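Local coordinates for protein probable ferredoxin-dependent nitrite reductase NirA (Mycobacterium tuberculosis, PDB 1ZJ8) that catalyses the six-electron reduction of sulfite to sulfide with electrons from ferredoxin, using a siroheme and a [4Fe-4S] cluster, at residues R417-R422 against E451-L456; V241-H246 against P326-P331; M106-C111 against C175-L180. All blocks are in the same frame, centred on the assembly; numbering follows the deposited sequence.

Interaction 1: residues R417-R422 against E451-L456; sequences RPSHWR and ELERRL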
loop_
_atom_site.group_PDB
_atom_site.type_symbol
_atom_site.label_atom_id
_atom_site.label_comp_id
_atom_site.label_asym_id
_atom_site.label_seq_id
_atom_site.Cartn_x
_atom_site.Cartn_y
_atom_site.Cartn_z
ATOM N N ARG A 417 -16.619 -4.131 14.690
ATOM C CA ARG A 417 -17.684 -3.145 14.505
ATOM C C ARG A 417 -17.164 -1.759 14.860
ATOM O O ARG A 417 -17.544 -1.173 15.878
ATOM C CB ARG A 417 -18.884 -3.458 15.379
ATOM C CG ARG A 417 -19.640 -4.752 15.045
ATOM C CD ARG A 417 -20.622 -5.008 16.182
ATOM N NE ARG A 417 -21.341 -6.284 16.176
ATOM C CZ ARG A 417 -22.197 -6.641 17.153
ATOM N NH1 ARG A 417 -22.422 -5.817 18.188
ATOM N NH2 ARG A 417 -22.836 -7.816 17.119
ATOM N N PRO A 418 -16.285 -1.218 14.021
ATOM C CA PRO A 418 -15.783 0.109 14.326
ATOM C C PRO A 418 -16.748 1.191 13.893
ATOM O O PRO A 418 -17.644 0.943 13.099
ATOM C CB PRO A 418 -14.509 0.197 13.493
ATOM C CG PRO A 418 -14.824 -0.651 12.295
ATOM C CD PRO A 418 -15.708 -1.761 12.776
ATOM N N SER A 419 -16.532 2.392 14.406
ATOM C CA SER A 419 -17.194 3.579 13.904
ATOM C C SER A 419 -16.705 3.838 12.484
ATOM O O SER A 419 -15.641 3.351 12.093
ATOM C CB SER A 419 -16.880 4.793 14.795
ATOM O OG SER A 419 -15.565 5.287 14.553
ATOM N N HIS A 420 -17.502 4.586 11.727
ATOM C CA HIS A 420 -17.155 5.044 10.379
ATOM C C HIS A 420 -15.724 5.511 10.303
ATOM O O HIS A 420 -14.948 5.112 9.426
ATOM C CB HIS A 420 -18.024 6.263 10.008
ATOM C CG HIS A 420 -19.459 5.930 9.812
ATOM N ND1 HIS A 420 -19.967 5.535 8.587
ATOM C CD2 HIS A 420 -20.488 5.874 10.690
ATOM C CE1 HIS A 420 -21.256 5.264 8.718
ATOM N NE2 HIS A 420 -21.597 5.462 9.985
ATOM N N TRP A 421 -15.415 6.390 11.253
ATOM C CA TRP A 421 -14.153 7.112 11.328
ATOM C C TRP A 421 -12.986 6.196 11.496
ATOM O O TRP A 421 -12.016 6.292 10.763
ATOM C CB TRP A 421 -14.176 8.107 12.496
ATOM C CG TRP A 421 -15.308 9.015 12.324
ATOM C CD1 TRP A 421 -16.439 9.087 13.087
ATOM C CD2 TRP A 421 -15.490 9.919 11.240
ATOM N NE1 TRP A 421 -17.296 10.019 12.562
ATOM C CE2 TRP A 421 -16.743 10.539 11.423
ATOM C CE3 TRP A 421 -14.711 10.263 10.121
ATOM C CZ2 TRP A 421 -17.236 11.478 10.543
ATOM C CZ3 TRP A 421 -15.187 11.214 9.255
ATOM C CH2 TRP A 421 -16.445 11.813 9.470
ATOM N N ARG A 422 -13.071 5.309 12.473
ATOM C CA ARG A 422 -11.991 4.345 12.692
ATOM C C ARG A 422 -11.853 3.382 11.518
ATOM O O ARG A 422 -10.765 2.940 11.175
ATOM C CB ARG A 422 -12.276 3.548 13.945
ATOM C CG ARG A 422 -11.160 2.648 14.394
ATOM C CD ARG A 422 -11.730 1.629 15.352
ATOM N NE ARG A 422 -10.880 1.419 16.512
ATOM C CZ ARG A 422 -10.733 2.293 17.507
ATOM N NH1 ARG A 422 -11.389 3.467 17.528
ATOM N NH2 ARG A 422 -9.917 1.973 18.506
ATOM N N GLU A 451 -11.361 11.486 18.821
ATOM C CA GLU A 451 -11.920 12.851 18.774
ATOM C C GLU A 451 -13.149 12.897 17.871
ATOM O O GLU A 451 -14.238 13.231 18.333
ATOM C CB GLU A 451 -10.906 13.893 18.292
ATOM C CG GLU A 451 -11.411 15.326 18.494
ATOM C CD GLU A 451 -10.469 16.392 17.955
ATOM O OE1 GLU A 451 -9.239 16.157 17.884
ATOM O OE2 GLU A 451 -10.984 17.472 17.591
ATOM N N LEU A 452 -12.962 12.514 16.604
ATOM C CA LEU A 452 -14.035 12.454 15.614
ATOM C C LEU A 452 -15.200 11.597 16.088
ATOM O O LEU A 452 -16.360 11.990 15.953
ATOM C CB LEU A 452 -13.483 11.897 14.297
ATOM C CG LEU A 452 -12.469 12.803 13.579
ATOM C CD1 LEU A 452 -11.898 12.157 12.320
ATOM C CD2 LEU A 452 -13.094 14.156 13.242
ATOM N N GLU A 453 -14.882 10.433 16.653
ATOM C CA GLU A 453 -15.892 9.514 17.153
ATOM C C GLU A 453 -16.849 10.173 18.143
ATOM O O GLU A 453 -18.057 10.094 17.981
ATOM C CB GLU A 453 -15.215 8.302 17.789
ATOM C CG GLU A 453 -14.920 7.178 16.807
ATOM C CD GLU A 453 -14.063 6.070 17.414
ATOM O OE1 GLU A 453 -13.675 6.250 18.603
ATOM O OE2 GLU A 453 -13.785 5.044 16.714
ATOM N N ARG A 454 -16.310 10.843 19.151
ATOM C CA ARG A 454 -17.145 11.493 20.182
ATOM C C ARG A 454 -17.655 12.873 19.746
ATOM O O ARG A 454 -18.782 13.256 20.049
ATOM C CB ARG A 454 -16.369 11.611 21.515
ATOM C CG ARG A 454 -15.141 12.550 21.501
ATOM C CD ARG A 454 -14.298 12.488 22.777
ATOM N NE ARG A 454 -13.037 13.194 22.552
ATOM C CZ ARG A 454 -11.847 12.629 22.328
ATOM N NH1 ARG A 454 -11.683 11.303 22.346
ATOM N NH2 ARG A 454 -10.793 13.401 22.092
ATOM N N ARG A 455 -16.832 13.600 19.007
ATOM C CA ARG A 455 -17.193 14.943 18.555
ATOM C C ARG A 455 -18.371 14.989 17.555
ATOM O O ARG A 455 -19.065 15.990 17.462
ATOM C CB ARG A 455 -15.977 15.624 17.927
ATOM C CG ARG A 455 -15.777 17.013 18.411
ATOM C CD ARG A 455 -15.663 17.991 17.289
ATOM N NE ARG A 455 -14.296 18.443 17.143
ATOM C CZ ARG A 455 -13.958 19.685 16.838
ATOM N NH1 ARG A 455 -14.888 20.612 16.648
ATOM N NH2 ARG A 455 -12.681 19.998 16.743
ATOM N N LEU A 456 -18.574 13.907 16.810
ATOM C CA LEU A 456 -19.593 13.825 15.789
ATOM C C LEU A 456 -20.574 12.703 16.069
ATOM O O LEU A 456 -21.287 12.258 15.166
ATOM C CB LEU A 456 -18.952 13.543 14.421
ATOM C CG LEU A 456 -18.113 14.644 13.784
ATOM C CD1 LEU A 456 -17.269 14.074 12.666
ATOM C CD2 LEU A 456 -18.998 15.758 13.266
#
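A serine N-cap starts helix 420-424 and ties it to the last turn of helix 442-455 through Glu453. Ser419 OG accepts from Arg422 N at 3.2 Å in an almost straight bond (175°), the usual cap, and donates to Glu453 OE2 at 2.8 Å, on the anti lone pair of the carboxylate. Serine suits the place because one small hydroxyl can do both jobs. From the syn side Arg422 NH1 reaches the same OE2 at 3.0 Å; guanidinium and carboxylate lie nearly coplanar, 9° apart, but the N-H is bent, so the salt bridge is not ideally aimed. Two donors thus grip one oxygen of Glu453, whose chain runs extended beyond CG to span the gap. Beside this polar patch Trp421 fills the buried part. Leu452 CB sits over one face of its five-membered ring, 4.1 Å from the centroid, in a CH-pi contact. Leu456 CD1 lies against CZ2, on the six-membered ring, and Leu456 also touches helix 532-545. The arrangement is a serine N-cap whose hydroxyl also binds a glutamate of a second helix, the one following the stretch that bears cluster ligands Cys428 and Cys434.

Interaction 2: residues V241-H246 against P326-P331; sequences VNHPEH and PLIDGP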
loop_
_atom_site.group_PDB
_atom_site.type_symbol
_atom_site.label_atom_id
_atom_site.label_comp_id
_atom_site.label_asym_id
_atom_site.label_seq_id
_atom_site.Cartn_x
_atom_site.Cartn_y
_atom_site.Cartn_z
ATOM N N VAL A 241 -13.069 -11.607 -13.982
ATOM C CA VAL A 241 -14.307 -11.418 -14.761
ATOM C C VAL A 241 -14.709 -12.661 -15.549
ATOM O O VAL A 241 -13.856 -13.421 -16.022
ATOM C CB VAL A 241 -14.236 -10.241 -15.766
ATOM C CG1 VAL A 241 -13.329 -10.576 -16.967
ATOM C CG2 VAL A 241 -15.660 -9.849 -16.221
ATOM N N ASN A 242 -16.016 -12.830 -15.719
ATOM C CA ASN A 242 -16.560 -13.904 -16.543
ATOM C C ASN A 242 -16.589 -13.533 -18.011
ATOM O O ASN A 242 -17.384 -12.679 -18.412
ATOM C CB ASN A 242 -17.980 -14.214 -16.090
ATOM C CG ASN A 242 -18.071 -14.358 -14.604
ATOM O OD1 ASN A 242 -17.498 -15.292 -14.036
ATOM N ND2 ASN A 242 -18.749 -13.407 -13.945
ATOM N N HIS A 243 -15.715 -14.142 -18.812
ATOM C CA HIS A 243 -15.799 -13.960 -20.257
ATOM C C HIS A 243 -17.034 -14.766 -20.667
ATOM O O HIS A 243 -17.178 -15.910 -20.223
ATOM C CB HIS A 243 -14.541 -14.436 -21.005
ATOM C CG HIS A 243 -14.522 -14.028 -22.449
ATOM N ND1 HIS A 243 -13.968 -12.842 -22.879
ATOM C CD2 HIS A 243 -15.037 -14.618 -23.551
ATOM C CE1 HIS A 243 -14.123 -12.730 -24.184
ATOM N NE2 HIS A 243 -14.774 -13.793 -24.613
ATOM N N PRO A 244 -17.944 -14.164 -21.476
ATOM C CA PRO A 244 -19.180 -14.867 -21.827
ATOM C C PRO A 244 -18.929 -16.164 -22.560
ATOM O O PRO A 244 -19.693 -17.109 -22.392
ATOM C CB PRO A 244 -19.933 -13.872 -22.716
ATOM C CG PRO A 244 -18.911 -12.932 -23.198
ATOM C CD PRO A 244 -17.886 -12.831 -22.105
ATOM N N GLU A 245 -17.878 -16.206 -23.373
ATOM C CA GLU A 245 -17.491 -17.445 -24.036
ATOM C C GLU A 245 -16.566 -18.322 -23.197
ATOM O O GLU A 245 -16.779 -19.530 -23.114
ATOM C CB GLU A 245 -16.866 -17.170 -25.411
ATOM C CG GLU A 245 -17.261 -18.238 -26.430
ATOM C CD GLU A 245 -16.232 -18.434 -27.519
ATOM O OE1 GLU A 245 -15.814 -17.420 -28.131
ATOM O OE2 GLU A 245 -15.846 -19.612 -27.756
ATOM N N HIS A 246 -15.555 -17.720 -22.572
ATOM C CA HIS A 246 -14.430 -18.478 -22.034
ATOM C C HIS A 246 -14.515 -18.693 -20.524
ATOM O O HIS A 246 -13.693 -19.393 -19.964
ATOM C CB HIS A 246 -13.103 -17.800 -22.399
ATOM C CG HIS A 246 -12.832 -17.734 -23.873
ATOM N ND1 HIS A 246 -13.030 -18.806 -24.720
ATOM C CD2 HIS A 246 -12.338 -16.732 -24.645
ATOM C CE1 HIS A 246 -12.682 -18.464 -25.949
ATOM N NE2 HIS A 246 -12.257 -17.212 -25.931
ATOM N N PRO A 326 -1.387 -13.103 -29.897
ATOM C CA PRO A 326 -2.402 -12.144 -29.455
ATOM C C PRO A 326 -2.947 -12.505 -28.067
ATOM O O PRO A 326 -2.822 -13.661 -27.640
ATOM C CB PRO A 326 -3.493 -12.247 -30.540
ATOM C CG PRO A 326 -3.293 -13.548 -31.196
ATOM C CD PRO A 326 -1.887 -14.000 -30.957
ATOM N N LEU A 327 -3.486 -11.503 -27.366
ATOM C CA LEU A 327 -4.295 -11.728 -26.178
ATOM C C LEU A 327 -5.724 -11.796 -26.638
ATOM O O LEU A 327 -6.083 -11.157 -27.625
ATOM C CB LEU A 327 -4.150 -10.584 -25.193
ATOM C CG LEU A 327 -2.781 -10.449 -24.543
ATOM C CD1 LEU A 327 -2.670 -9.133 -23.782
ATOM C CD2 LEU A 327 -2.558 -11.632 -23.620
ATOM N N ILE A 328 -6.530 -12.581 -25.927
ATOM C CA ILE A 328 -7.957 -12.679 -26.197
ATOM C C ILE A 328 -8.629 -11.381 -25.722
ATOM O O ILE A 328 -8.285 -10.868 -24.662
ATOM C CB ILE A 328 -8.580 -13.894 -25.479
ATOM C CG1 ILE A 328 -7.907 -15.199 -25.934
ATOM C CG2 ILE A 328 -10.107 -13.953 -25.676
ATOM C CD1 ILE A 328 -7.020 -15.840 -24.833
ATOM N N ASP A 329 -9.552 -10.843 -26.523
ATOM C CA ASP A 329 -10.332 -9.665 -26.147
ATOM C C ASP A 329 -11.269 -10.043 -25.000
ATOM O O ASP A 329 -11.761 -11.175 -24.934
ATOM C CB ASP A 329 -11.184 -9.153 -27.324
ATOM C CG ASP A 329 -10.376 -8.409 -28.397
ATOM O OD1 ASP A 329 -9.177 -8.070 -28.208
ATOM O OD2 ASP A 329 -10.977 -8.143 -29.453
ATOM N N GLY A 330 -11.526 -9.094 -24.100
ATOM C CA GLY A 330 -12.443 -9.343 -22.993
ATOM C C GLY A 330 -13.112 -8.080 -22.512
ATOM O O GLY A 330 -12.650 -6.996 -22.782
ATOM N N PRO A 331 -14.227 -8.233 -21.800
ATOM C CA PRO A 331 -14.897 -7.104 -21.163
ATOM C C PRO A 331 -14.304 -6.670 -19.827
ATOM O O PRO A 331 -13.480 -7.373 -19.216
ATOM C CB PRO A 331 -16.318 -7.640 -20.919
ATOM C CG PRO A 331 -16.139 -9.095 -20.699
ATOM C CD PRO A 331 -14.953 -9.503 -21.571
#
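His243 and Pro331 meet where strand 236-243 runs out into a turn and the chain leaves the short, weakly bonded edge strand 328-329. The imidazole of His243 is carried toward the other segment by its first torsion, which sets CG anti to the backbone N (chi1 -170°), while chi2 near 90° stands the ring across its stem. Ring carbon CE1 faces the carbonyl of Asp329, 2.9 Å from its O; His243 ND1 is 3.4 Å from that O, at an angle too poor for a hydrogen bond. Gly330 CA comes to the ring's edge, 3.8 Å from His243 ND1; glycine, with no side chain, leaves room for the adjacent Pro331 ring. Pro331 crosses the imidazole at about a right angle, its CD 3.7 Å from His243 ND1, and Pro244 CD, from the next residue, lies over one face, offset toward the rim. Further out, His246 offers its ring edge to Ile328: CD2 is 3.7 Å from CG2, the branch anti to the backbone N of Ile328. Val241 CG1 lies 3.9 Å from Pro331 O at the buried end. Both histidines also meet the ring of Trp271. The two segments share no hydrogen bond: van der Waals contacts and a ring C-H beside a carbonyl join them, while the directional bonds run from Gly330 to Gly269, Ile328 to Trp271 and Asp329 to Arg315.

Interaction 3: residues M106-C111 against C175-L180; sequences MMRVRC and CPRVVL. With SRM (siroheme), chain E.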
loop_
_atom_site.group_PDB
_atom_site.type_symbol
_atom_site.label_atom_id
_atom_site.label_comp_id
_atom_site.label_asym_id
_atom_site.label_seq_id
_atom_site.Cartn_x
_atom_site.Cartn_y
_atom_site.Cartn_z
ATOM N N MET A 106 13.923 0.887 9.269
ATOM C CA MET A 106 12.620 0.313 9.027
ATOM C C MET A 106 12.889 -1.005 8.284
ATOM O O MET A 106 13.688 -1.038 7.336
ATOM C CB MET A 106 11.777 1.240 8.147
ATOM C CG MET A 106 10.345 0.737 7.857
ATOM S SD MET A 106 10.202 -0.518 6.525
ATOM C CE MET A 106 10.169 0.553 5.075
ATOM N N MET A 107 12.244 -2.089 8.708
ATOM C CA MET A 107 12.321 -3.346 7.967
ATOM C C MET A 107 10.920 -3.825 7.558
ATOM O O MET A 107 10.007 -3.869 8.383
ATOM C CB MET A 107 13.045 -4.409 8.771
ATOM C CG MET A 107 13.331 -5.663 7.949
ATOM S SD MET A 107 14.298 -6.918 8.849
ATOM C CE MET A 107 13.085 -7.546 9.987
ATOM N N ARG A 108 10.778 -4.187 6.284
ATOM C CA ARG A 108 9.483 -4.451 5.654
ATOM C C ARG A 108 9.380 -5.919 5.281
ATOM O O ARG A 108 10.174 -6.420 4.485
ATOM C CB ARG A 108 9.345 -3.591 4.381
ATOM C CG ARG A 108 8.020 -3.744 3.605
ATOM C CD ARG A 108 7.970 -2.852 2.347
ATOM N NE ARG A 108 7.891 -1.427 2.679
ATOM C CZ ARG A 108 7.821 -0.439 1.784
ATOM N NH1 ARG A 108 7.816 -0.676 0.477
ATOM N NH2 ARG A 108 7.744 0.812 2.187
ATOM N N VAL A 109 8.393 -6.602 5.844
ATOM C CA VAL A 109 8.205 -8.008 5.553
ATOM C C VAL A 109 7.262 -8.165 4.376
ATOM O O VAL A 109 6.165 -7.608 4.377
ATOM C CB VAL A 109 7.640 -8.771 6.757
ATOM C CG1 VAL A 109 7.583 -10.262 6.456
ATOM C CG2 VAL A 109 8.497 -8.508 8.008
ATOM N N ARG A 110 7.703 -8.932 3.377
ATOM C CA ARG A 110 6.933 -9.181 2.162
ATOM C C ARG A 110 5.840 -10.233 2.394
ATOM O O ARG A 110 6.152 -11.379 2.757
ATOM C CB ARG A 110 7.888 -9.669 1.085
ATOM C CG ARG A 110 7.311 -9.678 -0.287
ATOM C CD ARG A 110 8.087 -10.566 -1.238
ATOM N NE ARG A 110 7.426 -10.517 -2.532
ATOM C CZ ARG A 110 7.671 -9.607 -3.466
ATOM N NH1 ARG A 110 8.629 -8.701 -3.307
ATOM N NH2 ARG A 110 6.978 -9.620 -4.594
ATOM N N CYS A 111 4.579 -9.848 2.191
ATOM C CA CYS A 111 3.445 -10.738 2.402
ATOM C C CYS A 111 2.507 -10.786 1.197
ATOM O O CYS A 111 1.348 -10.341 1.271
ATOM C CB CYS A 111 2.640 -10.269 3.604
ATOM S SG CYS A 111 3.571 -10.162 5.113
ATOM N N CYS A 175 12.330 -2.692 -8.460
ATOM C CA CYS A 175 11.972 -4.107 -8.653
ATOM C C CYS A 175 10.534 -4.360 -8.163
ATOM O O CYS A 175 9.933 -3.481 -7.554
ATOM C CB CYS A 175 12.948 -4.948 -7.847
ATOM S SG CYS A 175 13.166 -4.280 -6.191
ATOM N N PRO A 176 9.966 -5.545 -8.442
ATOM C CA PRO A 176 8.561 -5.810 -8.044
ATOM C C PRO A 176 8.307 -5.892 -6.540
ATOM O O PRO A 176 8.960 -6.667 -5.815
ATOM C CB PRO A 176 8.233 -7.156 -8.718
ATOM C CG PRO A 176 9.287 -7.340 -9.773
ATOM C CD PRO A 176 10.525 -6.679 -9.198
ATOM N N ARG A 177 7.345 -5.093 -6.091
ATOM C CA ARG A 177 6.963 -5.049 -4.689
ATOM C C ARG A 177 5.968 -6.168 -4.455
ATOM O O ARG A 177 5.654 -6.905 -5.383
ATOM C CB ARG A 177 6.341 -3.683 -4.356
ATOM C CG ARG A 177 7.216 -2.477 -4.734
ATOM C CD ARG A 177 8.599 -2.625 -4.101
ATOM N NE ARG A 177 9.462 -1.457 -4.250
ATOM C CZ ARG A 177 9.368 -0.342 -3.532
ATOM N NH1 ARG A 177 8.411 -0.177 -2.607
ATOM N NH2 ARG A 177 10.231 0.638 -3.768
ATOM N N VAL A 178 5.480 -6.292 -3.217
ATOM C CA VAL A 178 4.361 -7.195 -2.907
ATOM C C VAL A 178 3.311 -7.294 -4.020
ATOM O O VAL A 178 2.869 -6.298 -4.568
ATOM C CB VAL A 178 3.551 -6.748 -1.651
ATOM C CG1 VAL A 178 4.026 -7.439 -0.413
ATOM C CG2 VAL A 178 3.563 -5.253 -1.500
ATOM N N VAL A 179 2.888 -8.507 -4.313
ATOM C CA VAL A 179 1.731 -8.706 -5.141
ATOM C C VAL A 179 0.505 -8.697 -4.234
ATOM O O VAL A 179 0.418 -9.506 -3.306
ATOM C CB VAL A 179 1.776 -10.080 -5.835
ATOM C CG1 VAL A 179 0.567 -10.231 -6.780
ATOM C CG2 VAL A 179 3.109 -10.294 -6.564
ATOM N N LEU A 180 -0.445 -7.804 -4.510
ATOM C CA LEU A 180 -1.666 -7.733 -3.696
ATOM C C LEU A 180 -2.628 -8.894 -4.034
ATOM O O LEU A 180 -2.656 -9.391 -5.167
ATOM C CB LEU A 180 -2.344 -6.367 -3.848
ATOM C CG LEU A 180 -1.489 -5.093 -3.675
ATOM C CD1 LEU A 180 -2.365 -3.831 -3.794
ATOM C CD2 LEU A 180 -0.743 -5.094 -2.369
HETATM FE FE SRM E . 5.428 4.226 -0.097
HETATM C CHA SRM E . 8.413 5.884 -0.204
HETATM C CHB SRM E . 5.546 4.262 3.250
HETATM C CHC SRM E . 2.608 2.605 -0.002
HETATM C CHD SRM E . 4.324 6.028 -2.830
HETATM N NA SRM E . 6.812 4.756 1.246
HETATM C C1A SRM E . 8.027 5.302 1.022
HETATM C C2A SRM E . 8.945 5.240 2.204
HETATM C CMA SRM E . 9.860 4.063 2.067
HETATM C CDA SRM E . 9.654 6.542 2.458
HETATM C CEA SRM E . 11.093 6.689 2.076
HETATM O O3A SRM E . 11.403 6.590 0.885
HETATM O O4A SRM E . 11.963 6.900 2.934
HETATM C C3A SRM E . 7.956 5.032 3.299
HETATM C CAA SRM E . 8.405 4.097 4.371
HETATM C CBA SRM E . 9.073 5.008 5.367
HETATM C CCA SRM E . 8.917 4.484 6.758
HETATM O O1A SRM E . 7.822 3.985 7.096
HETATM O O2A SRM E . 9.902 4.543 7.532
HETATM C C4A SRM E . 6.712 4.644 2.575
HETATM N NB SRM E . 4.378 3.436 1.366
HETATM C C1B SRM E . 4.544 3.474 2.689
HETATM C C2B SRM E . 3.600 2.609 3.476
HETATM C CMB SRM E . 4.230 1.906 4.646
HETATM C CDB SRM E . 2.513 3.492 3.991
HETATM C CEB SRM E . 1.444 2.879 4.823
HETATM O O3B SRM E . 1.308 3.137 6.038
HETATM O O4B SRM E . 0.690 2.087 4.257
HETATM C C3B SRM E . 3.103 1.714 2.361
HETATM C CAB SRM E . 4.006 0.521 2.182
HETATM C CBB SRM E . 3.288 -0.637 1.560
HETATM C CCB SRM E . 4.265 -1.715 1.187
HETATM O O1B SRM E . 4.381 -2.725 1.877
HETATM O O2B SRM E . 4.949 -1.629 0.172
HETATM C C4B SRM E . 3.361 2.601 1.174
HETATM N NC SRM E . 3.783 4.385 -1.099
HETATM C C1C SRM E . 2.766 3.501 -1.049
HETATM C C2C SRM E . 1.714 3.813 -1.899
HETATM C CDC SRM E . 0.332 3.254 -1.950
HETATM C CEC SRM E . 0.022 2.038 -2.733
HETATM O O3C SRM E . 0.950 1.352 -3.219
HETATM O O4C SRM E . -1.183 1.781 -2.871
HETATM C C3C SRM E . 2.223 4.828 -2.653
HETATM C CAC SRM E . 1.371 5.433 -3.721
HETATM C CBC SRM E . 1.043 4.648 -4.973
HETATM C CCC SRM E . 2.230 4.717 -5.918
HETATM O O1C SRM E . 3.297 4.099 -5.652
HETATM O O2C SRM E . 2.097 5.430 -6.945
HETATM C C4C SRM E . 3.487 5.111 -2.204
HETATM N ND SRM E . 6.330 5.407 -1.471
HETATM C C1D SRM E . 5.640 6.151 -2.350
HETATM C C2D SRM E . 6.458 7.207 -2.795
HETATM C CAD SRM E . 6.306 7.840 -4.166
HETATM C CBD SRM E . 7.113 7.292 -5.302
HETATM C CCD SRM E . 6.951 7.752 -6.722
HETATM O O1D SRM E . 6.525 6.909 -7.543
HETATM O O2D SRM E . 7.228 8.933 -7.065
HETATM C C3D SRM E . 7.672 7.065 -2.143
HETATM C CDD SRM E . 8.976 7.656 -2.604
HETATM C CED SRM E . 9.785 7.079 -3.745
HETATM O O3D SRM E . 9.541 5.963 -4.204
HETATM O O4D SRM E . 10.718 7.716 -4.255
HETATM C C4D SRM E . 7.579 5.947 -1.330
#
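Arg108 and Arg110 carry the contact with 175-180, and Met106 leads up to them at the siroheme, its CG 3.8 Å from the carboxylate oxygen O2A. Bent at chi2 and chi3, this flexible thioether follows the side arm, Met106 CE lying 4.0 Å from the propionate carbon CAA. Arg108 follows: with CG anti to the backbone N (chi1 -179°) and a bend at chi3, its guanidinium turns one face to another siroheme propionate, O2B being 3.0 Å from NH1. At its edge Arg177 NH1 comes within 3.2 Å of Arg108 NH1, the two planes 55° apart. The carboxylate probably offsets some of this positive charge, and bonds from NE to Gln145 and NH1 to Ala171 O fix the group. Strand 104-109, in the first ferredoxin-like half domain, belongs to an antiparallel sheet that also takes in 363-365 from the second, whereas 176-181 edges the mixed sheet of the first of the two 4Fe-4S-type domains. Arg110, extended, gives NH1 to Pro176 O at 3.2 Å, a straight bond (171°) in the guanidinium plane, while Val178 N lies over one face. Asp112 pairs with its NE, and Thr169 O also accepts from NH1. Arginine is apt because its several N-H groups serve backbone and acid at once, while CG packs 4.0 Å from Val178 CG1. The backbone N of Cys111, bonded to Asn143 OD1, lies 3.6 Å from that same Val178 CG1.

In the fold
From the N terminus the contacts close in series, none within or across another. Interaction 3 is first: it brings 106-111 against 175-180 around 63 intervening residues and ties the first ferredoxin-like half domain to an edge strand of the six-stranded mixed sheet. Interaction 2 closes a loop of 79 residues on that same sheet, joining the end of strand 236-243 to the opposite edge, 328-329; the two centres are 31 Å apart. Interaction 1 comes last, closing a short loop of 28 residues that carries the cluster ligands Cys428 and Cys434. It bridges helices 420-424 and 442-455, about 18 Å from interaction 3 at the nearest atoms.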